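Local structure of lectin CEL-IV, C-type (Cucumaria echinata, 3ALU) at residues 96-101 against 132-137; 52-55 against 59-62; 18-23 against 34-39; 7-12 against 147-152; 24-29 against 119-124. The protein binds galactose-containing sugars such as raffinose through a calcium ion held in a C-type carbohydrate-recognition domain. One frame throughout, in Å; residues are numbered along the deposited sequence.

Contact 1: residues 96-101 against 132-137; sequences QTWTDG and GFWADV. With CA (calcium ion), chain K; GLA (alpha-D-galactopyranose), chain E.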
# COMPACT_ATOMS: atom_id res chain seq x y z
N GLN A 96 -11.26 -7.66 31.44
CA GLN A 96 -11.27 -6.68 30.34
C GLN A 96 -11.04 -7.42 29.05
O GLN A 96 -10.14 -8.29 28.99
CB GLN A 96 -10.18 -5.63 30.56
CG GLN A 96 -10.54 -4.67 31.66
CD GLN A 96 -9.48 -3.67 32.00
OE1 GLN A 96 -8.78 -3.16 31.13
NE2 GLN A 96 -9.37 -3.36 33.29
N THR A 97 -11.85 -7.11 28.03
CA THR A 97 -11.73 -7.74 26.71
C THR A 97 -11.98 -6.68 25.65
O THR A 97 -12.69 -5.70 25.88
CB THR A 97 -12.75 -8.91 26.47
OG1 THR A 97 -14.09 -8.45 26.68
CG2 THR A 97 -12.51 -10.11 27.44
N TRP A 98 -11.44 -6.95 24.47
CA TRP A 98 -11.72 -6.16 23.29
C TRP A 98 -12.68 -6.94 22.42
O TRP A 98 -12.55 -8.17 22.29
CB TRP A 98 -10.44 -5.94 22.49
CG TRP A 98 -9.41 -5.05 23.13
CD1 TRP A 98 -8.17 -5.42 23.58
CD2 TRP A 98 -9.51 -3.64 23.33
NE1 TRP A 98 -7.49 -4.31 24.08
CE2 TRP A 98 -8.29 -3.20 23.91
CE3 TRP A 98 -10.52 -2.68 23.05
CZ2 TRP A 98 -8.04 -1.87 24.25
CZ3 TRP A 98 -10.28 -1.35 23.38
CH2 TRP A 98 -9.04 -0.94 23.97
N THR A 99 -13.59 -6.21 21.77
CA THR A 99 -14.56 -6.85 20.85
C THR A 99 -13.91 -7.57 19.69
O THR A 99 -14.50 -8.52 19.17
CB THR A 99 -15.63 -5.88 20.34
OG1 THR A 99 -15.01 -4.81 19.60
CG2 THR A 99 -16.48 -5.33 21.53
N ASP A 100 -12.70 -7.18 19.31
CA ASP A 100 -11.98 -7.88 18.25
C ASP A 100 -11.23 -9.13 18.73
O ASP A 100 -10.60 -9.80 17.92
CB ASP A 100 -11.08 -6.94 17.42
CG ASP A 100 -9.89 -6.42 18.20
OD1 ASP A 100 -9.09 -5.65 17.60
OD2 ASP A 100 -9.74 -6.74 19.39
N GLY A 101 -11.30 -9.44 20.03
CA GLY A 101 -10.66 -10.65 20.56
C GLY A 101 -9.18 -10.53 20.77
O GLY A 101 -8.53 -11.51 21.15
N GLY A 132 -7.93 12.29 26.46
CA GLY A 132 -8.05 11.11 25.57
C GLY A 132 -7.98 9.77 26.30
O GLY A 132 -8.35 8.72 25.76
N PHE A 133 -7.45 9.74 27.52
CA PHE A 133 -7.40 8.47 28.20
C PHE A 133 -8.82 7.99 28.53
O PHE A 133 -9.79 8.78 28.45
CB PHE A 133 -6.51 8.62 29.47
CG PHE A 133 -5.07 8.85 29.14
CD1 PHE A 133 -4.47 10.08 29.43
CD2 PHE A 133 -4.32 7.86 28.51
CE1 PHE A 133 -3.12 10.30 29.11
CE2 PHE A 133 -2.98 8.08 28.17
CZ PHE A 133 -2.39 9.32 28.47
N TRP A 134 -8.95 6.72 28.90
CA TRP A 134 -10.27 6.08 28.83
C TRP A 134 -11.11 6.24 30.09
O TRP A 134 -10.57 6.21 31.21
CB TRP A 134 -10.18 4.58 28.52
CG TRP A 134 -9.19 4.20 27.48
CD1 TRP A 134 -8.79 4.96 26.42
CD2 TRP A 134 -8.51 2.96 27.39
NE1 TRP A 134 -7.86 4.26 25.69
CE2 TRP A 134 -7.67 3.02 26.25
CE3 TRP A 134 -8.54 1.76 28.15
CZ2 TRP A 134 -6.81 1.96 25.86
CZ3 TRP A 134 -7.69 0.70 27.77
CH2 TRP A 134 -6.83 0.81 26.63
N ALA A 135 -12.41 6.35 29.88
CA ALA A 135 -13.39 6.27 30.97
C ALA A 135 -14.23 5.03 30.74
O ALA A 135 -14.46 4.65 29.58
CB ALA A 135 -14.29 7.50 30.99
N ASP A 136 -14.71 4.38 31.80
CA ASP A 136 -15.75 3.38 31.57
C ASP A 136 -17.12 3.98 31.84
O ASP A 136 -17.26 4.89 32.69
CB ASP A 136 -15.54 2.05 32.34
CG ASP A 136 -15.81 2.18 33.86
OD1 ASP A 136 -15.53 3.22 34.46
OD2 ASP A 136 -16.27 1.18 34.45
N VAL A 137 -18.09 3.52 31.05
CA VAL A 137 -19.43 4.09 31.09
C VAL A 137 -20.44 2.97 30.97
O VAL A 137 -20.14 1.88 30.52
CB VAL A 137 -19.66 5.10 29.90
CG1 VAL A 137 -18.68 6.29 29.92
CG2 VAL A 137 -19.66 4.38 28.52
CA CA K . -16.36 5.46 34.87
C1 GLA E . -18.59 10.27 35.42
C2 GLA E . -17.94 9.05 36.09
C3 GLA E . -16.50 8.83 35.67
C4 GLA E . -16.38 8.79 34.14
C5 GLA E . -17.09 10.02 33.55
C6 GLA E . -17.09 10.03 32.01
O2 GLA E . -17.95 9.21 37.53
O3 GLA E . -16.01 7.61 36.26
O4 GLA E . -17.02 7.59 33.70
O5 GLA E . -18.45 10.09 33.98
O6 GLA E . -17.88 8.92 31.57
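W98 and W134 reach out from opposite directions and meet through the benzo ends of their indoles, with W98 CZ2 3.8 Å from W134 CH2. W98 turns its edge to the face of W134 in an offset edge-to-face pair, the planes 79° apart and the centroids of the six-membered rings 5.6 Å apart. No hydrogen bond links the two segments, and this buried touch is carried by the two rings. With CG set anti to the carbonyl carbon (chi1 -42°), the W134 indole is directed inward, whereas the strand it belongs to gives its next residues to the sugar site. The run W134-A135-D136 stands where C-type lectins carry their WND motif. D136 holds the calcium ion with two atoms, its carboxylate OD1 and its own backbone O, both 2.4 Å from the metal. Galactose O3 and O4 approach the same ion at 2.6 and 2.5 Å, so the sugar is bound through a pair of neighbouring hydroxyls. Beside it V137 CG1 lies 3.2 Å from galactose O6, while A135 CB flanks O4. The remaining protein ligands are E113, N115 and N116, the first two belonging to the EPN motif. In the second shell, S120 OG is hydrogen-bonded to D136 OD2, the carboxylate oxygen turned from the metal, and so helps to fix the rotation of that group. Behind W98 the chain makes a type I turn, closed by the hydrogen bond from G101 N to W98 O; D100 OD1 is held by S53 OG and Q148 NE2.

Contact 2: residues 52-55 against 59-62; sequences ASIH and SQAF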
# COMPACT_ATOMS: atom_id res chain seq x y z
N ALA A 52 -12.64 0.01 17.74
CA ALA A 52 -11.19 -0.01 17.74
C ALA A 52 -10.64 -0.64 19.02
O ALA A 52 -11.15 -0.37 20.08
CB ALA A 52 -10.66 1.42 17.63
N SER A 53 -9.59 -1.43 18.88
CA SER A 53 -8.80 -1.87 20.06
C SER A 53 -7.49 -1.08 20.07
O SER A 53 -7.15 -0.53 19.04
CB SER A 53 -8.55 -3.34 20.02
OG SER A 53 -7.76 -3.79 18.91
N ILE A 54 -6.78 -1.05 21.21
CA ILE A 54 -5.63 -0.13 21.37
C ILE A 54 -4.56 -0.91 22.11
O ILE A 54 -4.87 -1.50 23.17
CB ILE A 54 -6.03 1.15 22.15
CG1 ILE A 54 -7.23 1.86 21.45
CG2 ILE A 54 -4.82 2.10 22.33
CD1 ILE A 54 -7.84 3.05 22.23
N HIS A 55 -3.33 -0.92 21.57
CA HIS A 55 -2.31 -1.87 22.08
C HIS A 55 -0.99 -1.26 22.46
O HIS A 55 -0.04 -1.98 22.81
CB HIS A 55 -2.13 -2.99 21.08
CG HIS A 55 -3.36 -3.79 20.95
ND1 HIS A 55 -4.28 -3.61 19.93
CD2 HIS A 55 -3.91 -4.68 21.81
CE1 HIS A 55 -5.30 -4.42 20.13
NE2 HIS A 55 -5.11 -5.07 21.26
N SER A 59 -0.33 4.07 19.78
CA SER A 59 -1.69 3.92 19.18
C SER A 59 -2.68 4.79 19.94
O SER A 59 -3.54 5.44 19.35
CB SER A 59 -2.17 2.46 19.23
OG SER A 59 -1.35 1.64 18.39
N GLN A 60 -2.54 4.85 21.27
CA GLN A 60 -3.43 5.67 22.06
C GLN A 60 -3.26 7.12 21.65
O GLN A 60 -4.24 7.85 21.55
CB GLN A 60 -3.12 5.48 23.58
CG GLN A 60 -3.80 6.50 24.50
CD GLN A 60 -5.30 6.46 24.50
OE1 GLN A 60 -5.95 7.42 24.94
NE2 GLN A 60 -5.87 5.36 24.04
N ALA A 61 -2.01 7.54 21.44
CA ALA A 61 -1.74 8.92 21.06
C ALA A 61 -2.35 9.21 19.69
O ALA A 61 -2.90 10.28 19.49
CB ALA A 61 -0.25 9.22 21.04
N PHE A 62 -2.23 8.25 18.79
CA PHE A 62 -2.77 8.44 17.43
C PHE A 62 -4.29 8.60 17.49
O PHE A 62 -4.85 9.53 16.88
CB PHE A 62 -2.42 7.29 16.50
CG PHE A 62 -3.23 7.32 15.24
CD1 PHE A 62 -4.27 6.42 15.05
CD2 PHE A 62 -2.97 8.27 14.28
CE1 PHE A 62 -5.05 6.48 13.89
CE2 PHE A 62 -3.73 8.33 13.14
CZ PHE A 62 -4.77 7.46 12.94
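The flat group of this contact is the amide of Q60, which lies over the CD1 and CG2 methyls of I54. The imidazole of H55 is turned away from the helix: it meets the indole of W98 with the planes at about 60°, and its NE2 is hydrogen-bonded to S102 OG. Across the segments the contact is apolar packing without a hydrogen bond. I54 does most of the touching: its CG1 is anti to the carbonyl carbon (chi1 -56°), which leaves CG2 pointing at the helix backbone. I54 CG2 sits 3.7 Å from Q60 N, with Q60 CB and S59 CB a little further off, so that the methyl rests between two successive residues. The Q60 chain bends at its second torsion (chi2 63°) and brings its flat end back over I54, the two side chains crossing obliquely. At the margin S59 CB comes within 4.3 Å of H55 N. The loop therefore folds back on the first turns of helix 57-70, the second helix of the C-type lectin fold, with S56 OG bonded to S59 N in the link. I54 also packs on W98 and Y106, and strand 10-12 packs nearby, S59 touching F12 and the F62 ring stacking on that of F12.

Contact 3: residues 18-23 against 34-39; sequences RLFHNH and RQFGLA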
# COMPACT_ATOMS: atom_id res chain seq x y z
N ARG A 18 -11.68 4.70 11.43
CA ARG A 18 -12.58 5.77 11.04
C ARG A 18 -13.49 6.14 12.23
O ARG A 18 -14.06 5.26 12.92
CB ARG A 18 -13.40 5.37 9.82
CG ARG A 18 -14.31 6.53 9.31
CD ARG A 18 -14.85 6.22 7.91
NE ARG A 18 -15.90 7.18 7.66
CZ ARG A 18 -16.83 6.99 6.73
NH1 ARG A 18 -16.79 5.90 5.97
NH2 ARG A 18 -17.78 7.87 6.57
N LEU A 19 -13.53 7.43 12.48
CA LEU A 19 -14.44 8.03 13.47
C LEU A 19 -15.80 8.27 12.87
O LEU A 19 -15.92 8.95 11.81
CB LEU A 19 -13.82 9.35 13.96
CG LEU A 19 -14.73 10.19 14.88
CD1 LEU A 19 -14.85 9.53 16.24
CD2 LEU A 19 -14.18 11.59 15.02
N PHE A 20 -16.83 7.78 13.56
CA PHE A 20 -18.23 7.99 13.11
C PHE A 20 -18.94 8.96 14.03
O PHE A 20 -18.75 8.94 15.25
CB PHE A 20 -18.98 6.67 12.98
CG PHE A 20 -18.47 5.82 11.84
CD1 PHE A 20 -19.00 5.98 10.55
CD2 PHE A 20 -17.41 4.93 12.02
CE1 PHE A 20 -18.50 5.24 9.48
CE2 PHE A 20 -16.92 4.16 10.93
CZ PHE A 20 -17.47 4.34 9.66
N HIS A 21 -19.78 9.81 13.42
CA HIS A 21 -20.37 10.96 14.12
C HIS A 21 -21.77 10.76 14.62
O HIS A 21 -22.26 11.61 15.39
CB HIS A 21 -20.31 12.22 13.26
CG HIS A 21 -18.93 12.68 12.96
ND1 HIS A 21 -18.45 13.89 13.40
CD2 HIS A 21 -17.92 12.11 12.26
CE1 HIS A 21 -17.21 14.06 12.97
NE2 HIS A 21 -16.85 12.98 12.30
N ASN A 22 -22.41 9.66 14.23
CA ASN A 22 -23.74 9.37 14.78
C ASN A 22 -23.57 8.75 16.15
O ASN A 22 -22.52 8.16 16.46
CB ASN A 22 -24.65 8.57 13.83
CG ASN A 22 -24.13 7.21 13.53
OD1 ASN A 22 -22.95 7.02 13.23
ND2 ASN A 22 -25.04 6.21 13.57
N HIS A 23 -24.54 8.99 17.01
CA HIS A 23 -24.37 8.61 18.40
C HIS A 23 -25.12 7.31 18.56
O HIS A 23 -26.34 7.25 18.33
CB HIS A 23 -24.94 9.68 19.32
CG HIS A 23 -24.07 10.89 19.50
ND1 HIS A 23 -23.42 11.53 18.46
CD2 HIS A 23 -23.77 11.60 20.61
CE1 HIS A 23 -22.77 12.58 18.92
NE2 HIS A 23 -22.97 12.65 20.22
N ARG A 34 -19.30 -3.80 12.54
CA ARG A 34 -19.35 -5.13 11.96
C ARG A 34 -19.94 -5.15 10.56
O ARG A 34 -19.91 -6.21 9.91
CB ARG A 34 -20.15 -6.07 12.86
CG ARG A 34 -19.41 -6.43 14.14
CD ARG A 34 -20.27 -7.35 14.98
NE ARG A 34 -19.59 -7.61 16.25
CZ ARG A 34 -20.02 -8.46 17.17
NH1 ARG A 34 -21.15 -9.14 16.95
NH2 ARG A 34 -19.32 -8.64 18.30
N GLN A 35 -20.48 -4.02 10.11
CA GLN A 35 -21.04 -3.91 8.74
C GLN A 35 -19.93 -3.83 7.71
O GLN A 35 -20.14 -4.09 6.52
CB GLN A 35 -21.99 -2.71 8.59
CG GLN A 35 -23.16 -2.72 9.57
CD GLN A 35 -23.87 -4.05 9.59
OE1 GLN A 35 -24.42 -4.47 8.57
NE2 GLN A 35 -23.84 -4.75 10.74
N PHE A 36 -18.75 -3.42 8.15
CA PHE A 36 -17.57 -3.47 7.32
C PHE A 36 -16.96 -4.86 7.42
O PHE A 36 -16.91 -5.46 8.49
CB PHE A 36 -16.56 -2.36 7.72
CG PHE A 36 -17.20 -0.99 7.75
CD1 PHE A 36 -17.47 -0.30 6.57
CD2 PHE A 36 -17.56 -0.40 8.97
CE1 PHE A 36 -18.09 0.94 6.58
CE2 PHE A 36 -18.20 0.84 9.00
CZ PHE A 36 -18.45 1.53 7.80
N GLY A 37 -16.58 -5.40 6.26
CA GLY A 37 -16.10 -6.78 6.24
C GLY A 37 -14.79 -6.96 5.49
O GLY A 37 -14.28 -6.05 4.81
N LEU A 38 -14.26 -8.17 5.62
CA LEU A 38 -13.15 -8.65 4.81
C LEU A 38 -13.62 -9.93 4.17
O LEU A 38 -14.07 -10.87 4.86
CB LEU A 38 -11.94 -8.88 5.70
CG LEU A 38 -10.48 -8.85 5.26
CD1 LEU A 38 -9.76 -10.17 5.47
CD2 LEU A 38 -10.17 -8.18 3.96
N ALA A 39 -13.56 -9.99 2.85
CA ALA A 39 -14.07 -11.15 2.16
C ALA A 39 -12.95 -11.72 1.32
O ALA A 39 -12.07 -10.99 0.87
CB ALA A 39 -15.25 -10.75 1.27
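F20 lies on strand 15-21 and pairs through its backbone with Y145, while F36, which comes from residues 34-39 on the other side, pairs with G49. No hydrogen bond joins the two segments. The chain turns a corner at N22, two residues after F20, and H23 ND1 bonds back to H21 O at 3.3 Å. The phenyl rings come from opposite directions and meet through the CZ side of each ring, F20 CZ lying 3.5 Å from F36 CZ and 3.6 Å from F36 CE2. Their planes are 25° apart but slid past one another, with centroids 5.7 Å apart, and the overlap is slight. In F20 the CG atom lies anti to the carbonyl carbon (chi1 -69°), directing the ring toward F36. F20 CE1 lies over one face of the R18 guanidinium, 3.6 Å above its plane, and F36 adds an edge-to-face contact with W9. From F36 to A39 the chain pairs antiparallel with a strand of the third subunit, extending the sheet across the interface. Away from the sugar site, the contact brackets helix 26-33, the first helix of the C-type lectin fold, which lies between the two segments in the chain.

Contact 4: residues 7-12 against 147-152; sequences PLWTGF and CQLPCV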
# COMPACT_ATOMS: atom_id res chain seq x y z
N PRO A 7 -10.88 4.85 1.01
CA PRO A 7 -11.25 6.24 1.10
C PRO A 7 -12.08 6.51 2.34
O PRO A 7 -13.00 5.75 2.66
CB PRO A 7 -12.06 6.47 -0.17
CG PRO A 7 -11.50 5.50 -1.12
CD PRO A 7 -11.30 4.27 -0.27
N LEU A 8 -11.71 7.60 3.01
CA LEU A 8 -12.33 8.09 4.26
C LEU A 8 -11.77 7.39 5.50
O LEU A 8 -12.02 7.85 6.61
CB LEU A 8 -13.88 8.09 4.26
CG LEU A 8 -14.59 8.80 3.09
CD1 LEU A 8 -16.14 8.53 3.18
CD2 LEU A 8 -14.30 10.31 3.13
N TRP A 9 -11.02 6.31 5.30
CA TRP A 9 -10.39 5.63 6.45
C TRP A 9 -8.96 6.14 6.57
O TRP A 9 -8.45 6.74 5.64
CB TRP A 9 -10.41 4.09 6.29
CG TRP A 9 -11.82 3.56 6.36
CD1 TRP A 9 -12.81 3.70 5.40
CD2 TRP A 9 -12.42 2.87 7.45
NE1 TRP A 9 -13.98 3.13 5.83
CE2 TRP A 9 -13.77 2.61 7.09
CE3 TRP A 9 -11.96 2.44 8.69
CZ2 TRP A 9 -14.67 1.93 7.94
CZ3 TRP A 9 -12.83 1.79 9.54
CH2 TRP A 9 -14.17 1.51 9.17
N THR A 10 -8.33 5.96 7.73
CA THR A 10 -6.97 6.44 7.89
C THR A 10 -6.16 5.41 8.68
O THR A 10 -6.70 4.74 9.54
CB THR A 10 -6.93 7.87 8.49
OG1 THR A 10 -5.61 8.40 8.33
CG2 THR A 10 -7.38 7.86 9.95
N GLY A 11 -4.89 5.27 8.33
CA GLY A 11 -4.04 4.13 8.76
C GLY A 11 -3.04 4.51 9.82
O GLY A 11 -2.49 5.63 9.81
N PHE A 12 -2.80 3.59 10.73
CA PHE A 12 -1.72 3.71 11.72
C PHE A 12 -1.28 2.34 12.07
O PHE A 12 -2.10 1.46 12.44
CB PHE A 12 -2.16 4.45 12.99
CG PHE A 12 -1.01 4.74 13.95
CD1 PHE A 12 -0.79 3.94 15.06
CD2 PHE A 12 -0.18 5.83 13.73
CE1 PHE A 12 0.29 4.24 15.97
CE2 PHE A 12 0.89 6.12 14.59
CZ PHE A 12 1.12 5.31 15.71
N CYS A 147 -14.40 2.90 14.53
CA CYS A 147 -14.26 1.54 13.98
C CYS A 147 -12.84 1.27 13.47
O CYS A 147 -12.12 2.21 13.01
CB CYS A 147 -15.24 1.32 12.80
SG CYS A 147 -16.99 1.50 13.21
N GLN A 148 -12.47 -0.01 13.49
CA GLN A 148 -11.27 -0.49 12.79
C GLN A 148 -11.73 -1.53 11.76
O GLN A 148 -12.62 -2.32 12.03
CB GLN A 148 -10.24 -1.11 13.78
CG GLN A 148 -10.73 -2.39 14.37
CD GLN A 148 -9.76 -2.94 15.39
OE1 GLN A 148 -9.11 -2.18 16.09
NE2 GLN A 148 -9.70 -4.28 15.49
N LEU A 149 -11.13 -1.51 10.57
CA LEU A 149 -11.38 -2.58 9.62
C LEU A 149 -10.69 -3.83 10.12
O LEU A 149 -9.79 -3.74 10.95
CB LEU A 149 -10.86 -2.17 8.23
CG LEU A 149 -11.68 -1.02 7.62
CD1 LEU A 149 -11.05 -0.58 6.29
CD2 LEU A 149 -13.14 -1.44 7.35
N PRO A 150 -11.08 -5.03 9.63
CA PRO A 150 -10.46 -6.25 10.04
C PRO A 150 -8.94 -6.14 9.92
O PRO A 150 -8.43 -5.71 8.87
CB PRO A 150 -11.03 -7.31 9.05
CG PRO A 150 -12.30 -6.74 8.60
CD PRO A 150 -12.18 -5.25 8.66
N CYS A 151 -8.24 -6.46 11.00
CA CYS A 151 -6.78 -6.38 11.07
C CYS A 151 -6.23 -7.75 10.69
O CYS A 151 -6.52 -8.75 11.34
CB CYS A 151 -6.35 -6.02 12.51
SG CYS A 151 -4.57 -5.70 12.75
N VAL A 152 -5.46 -7.79 9.61
CA VAL A 152 -4.94 -9.08 9.12
C VAL A 152 -3.53 -8.92 8.62
O VAL A 152 -3.12 -7.83 8.24
CB VAL A 152 -5.80 -9.65 7.98
CG1 VAL A 152 -7.21 -9.95 8.49
CG2 VAL A 152 -5.86 -8.67 6.79
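The indole of W9 and the isobutyl group of L149 form the tight part of this contact. L149 CG stands over one face of the six-membered ring, 3.7 Å from its centroid and 15° off the normal, a CH-pi contact in which the two side chains approach at a slant. Both methyls help: L149 CD2 is 3.6 Å from W9 CH2, and L149 CD1 reaches W9 CD2 at 3.9 Å. The torsion that puts L149 CG anti to its carbonyl carbon (chi1 -68°) turns this branched end onto the ring. C147 closes in obliquely on the benzo end, its CB 3.8 Å from W9 CH2 and its backbone O 3.6 Å from W9 CZ3. Packing slackens beyond that, since Q148 comes no nearer W9 CZ3 than its backbone C at 4.1 Å and directs its side chain away, NE2 bonding to D100 OD1 and OE1 to K15 NZ and S53 N. The partly exposed L8 and C151 border other subunits: L8 packs on E65 of the second subunit, and C151 forms a disulfide with C41 of the third. Without a hydrogen bond across it, the contact probably owes its hold to dispersion and burial of apolar surface, while covalent strength lies alongside, in the C147-C33 disulfide.

Contact 5: residues 24-29 against 119-124; sequences LNFDNA and NSRGAI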
# COMPACT_ATOMS: atom_id res chain seq x y z
N LEU A 24 -24.41 6.28 19.00
CA LEU A 24 -25.00 4.97 19.16
C LEU A 24 -24.63 4.44 20.53
O LEU A 24 -23.57 4.79 21.08
CB LEU A 24 -24.43 4.03 18.12
CG LEU A 24 -25.17 3.67 16.82
CD1 LEU A 24 -26.47 4.45 16.52
CD2 LEU A 24 -24.28 3.41 15.63
N ASN A 25 -25.45 3.52 21.03
CA ASN A 25 -25.06 2.83 22.27
C ASN A 25 -23.98 1.79 21.98
O ASN A 25 -23.61 1.58 20.82
CB ASN A 25 -26.26 2.25 23.05
CG ASN A 25 -26.98 1.10 22.33
OD1 ASN A 25 -28.18 0.89 22.58
ND2 ASN A 25 -26.30 0.35 21.52
N PHE A 26 -23.42 1.17 23.00
CA PHE A 26 -22.24 0.37 22.74
C PHE A 26 -22.51 -0.77 21.77
O PHE A 26 -21.74 -1.00 20.84
CB PHE A 26 -21.69 -0.25 24.04
CG PHE A 26 -20.42 -1.04 23.81
CD1 PHE A 26 -20.45 -2.42 23.58
CD2 PHE A 26 -19.20 -0.38 23.83
CE1 PHE A 26 -19.25 -3.14 23.36
CE2 PHE A 26 -18.01 -1.10 23.58
CZ PHE A 26 -18.02 -2.44 23.38
N ASP A 27 -23.58 -1.52 22.00
CA ASP A 27 -23.85 -2.70 21.19
C ASP A 27 -24.17 -2.28 19.74
O ASP A 27 -23.73 -2.94 18.82
CB ASP A 27 -25.03 -3.47 21.78
CG ASP A 27 -24.66 -4.33 23.00
OD1 ASP A 27 -23.45 -4.60 23.24
OD2 ASP A 27 -25.61 -4.80 23.68
N ASN A 28 -24.90 -1.19 19.57
CA ASN A 28 -25.20 -0.70 18.23
C ASN A 28 -23.97 -0.12 17.51
O ASN A 28 -23.87 -0.25 16.27
CB ASN A 28 -26.35 0.32 18.24
CG ASN A 28 -27.70 -0.33 18.53
OD1 ASN A 28 -28.64 0.31 19.01
ND2 ASN A 28 -27.79 -1.64 18.27
N ALA A 29 -23.04 0.49 18.27
CA ALA A 29 -21.77 0.97 17.69
C ALA A 29 -20.95 -0.20 17.24
O ALA A 29 -20.47 -0.23 16.09
CB ALA A 29 -20.97 1.89 18.70
N ASN A 119 -19.72 -4.92 34.01
CA ASN A 119 -20.38 -4.75 32.69
C ASN A 119 -20.50 -3.34 32.20
O ASN A 119 -21.56 -2.89 31.74
CB ASN A 119 -21.70 -5.55 32.65
CG ASN A 119 -21.48 -7.00 33.06
OD1 ASN A 119 -20.61 -7.70 32.51
ND2 ASN A 119 -22.24 -7.47 34.06
N SER A 120 -19.38 -2.63 32.26
CA SER A 120 -19.28 -1.26 31.72
C SER A 120 -18.48 -1.31 30.41
O SER A 120 -17.95 -2.36 30.06
CB SER A 120 -18.59 -0.33 32.70
OG SER A 120 -17.34 -0.90 33.14
N ARG A 121 -18.34 -0.16 29.76
CA ARG A 121 -17.74 -0.10 28.41
C ARG A 121 -16.74 1.05 28.37
O ARG A 121 -16.96 2.10 28.98
CB ARG A 121 -18.85 0.15 27.36
CG ARG A 121 -19.95 -0.96 27.37
CD ARG A 121 -19.34 -2.29 27.05
NE ARG A 121 -20.36 -3.37 26.99
CZ ARG A 121 -20.41 -4.41 27.82
NH1 ARG A 121 -19.53 -4.56 28.82
NH2 ARG A 121 -21.37 -5.33 27.63
N GLY A 122 -15.66 0.86 27.64
CA GLY A 122 -14.64 1.92 27.56
C GLY A 122 -14.85 2.94 26.44
O GLY A 122 -15.39 2.62 25.37
N ALA A 123 -14.39 4.17 26.69
CA ALA A 123 -14.47 5.22 25.70
C ALA A 123 -13.25 6.09 25.85
O ALA A 123 -12.78 6.38 26.98
CB ALA A 123 -15.73 6.07 25.90
N ILE A 124 -12.73 6.55 24.72
CA ILE A 124 -11.73 7.62 24.73
C ILE A 124 -12.44 8.87 25.20
O ILE A 124 -13.46 9.26 24.63
CB ILE A 124 -11.12 7.83 23.31
CG1 ILE A 124 -10.12 6.70 23.03
CG2 ILE A 124 -10.46 9.24 23.17
CD1 ILE A 124 -9.62 6.64 21.55
O HOH W 1 -23.15 -3.66 25.54
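F26 in the first turn of helix 26-33 faces R121 of strand 120-125 with 7.3 Å between their CA atoms, the helix beginning just after N25 in the N-cap position and closing a first turn by the bond from A29 N to N25 O. The aliphatic part of R121 lies over the phenyl face: CD sits above the ring centre, 3.5 Å from the centroid and 7° off the normal, a well-placed CH-pi contact. R121 CB approaches F26 CD2 at 3.6 Å and R121 NE approaches F26 CD1 at 3.5 Å, so the chain passes over the face from the CD2 side to the CD1 side. A bend at the second torsion of R121 makes this possible, while F26 has CG anti to the backbone N (chi1 -178°) and holds its ring out toward the strand. The charged end has moved off the ring, CZ being 5.1 Å from the centroid and the planes 62° apart; any cation-pi attraction is weak at best. R121 NH1 instead bonds back to S120 O at 3.0 Å, coming from above the carbonyl plane. In the guanidinium plane a water accepts from R121 NE at 3.2 Å and donates to D27 OD1, bridging opposite charges that do not touch directly. Elsewhere F26 meets Y84 edge-to-face and packs on L51 and S139. Helix 26-33 thus leans on the sheet where strand 120-125 runs between strands 82-89 and 134-137, R121 pairing with V137 through the backbone.

From the N terminus, contact 4 opens first and closes last, joining residues 7-12 to 147-152 and enclosing the other four. Contact 3 closes a short loop around helix 26-33. Contact 5 opens inside that loop and closes at 119-124, so contacts 3 and 5 cross. Contact 2 is a local turn into helix 57-70 and lies wholly within the span of contact 5. Contact 1 opens at 96-101 before contact 5 has closed and ends at 132-137, so these two also cross. Contact 4 brings the two ends of the chain together and contact 3 links strand 15-21 to the 36-40 region, both bordering other subunits, while contacts 1 and 5 meet near the calcium site through adjacent strands.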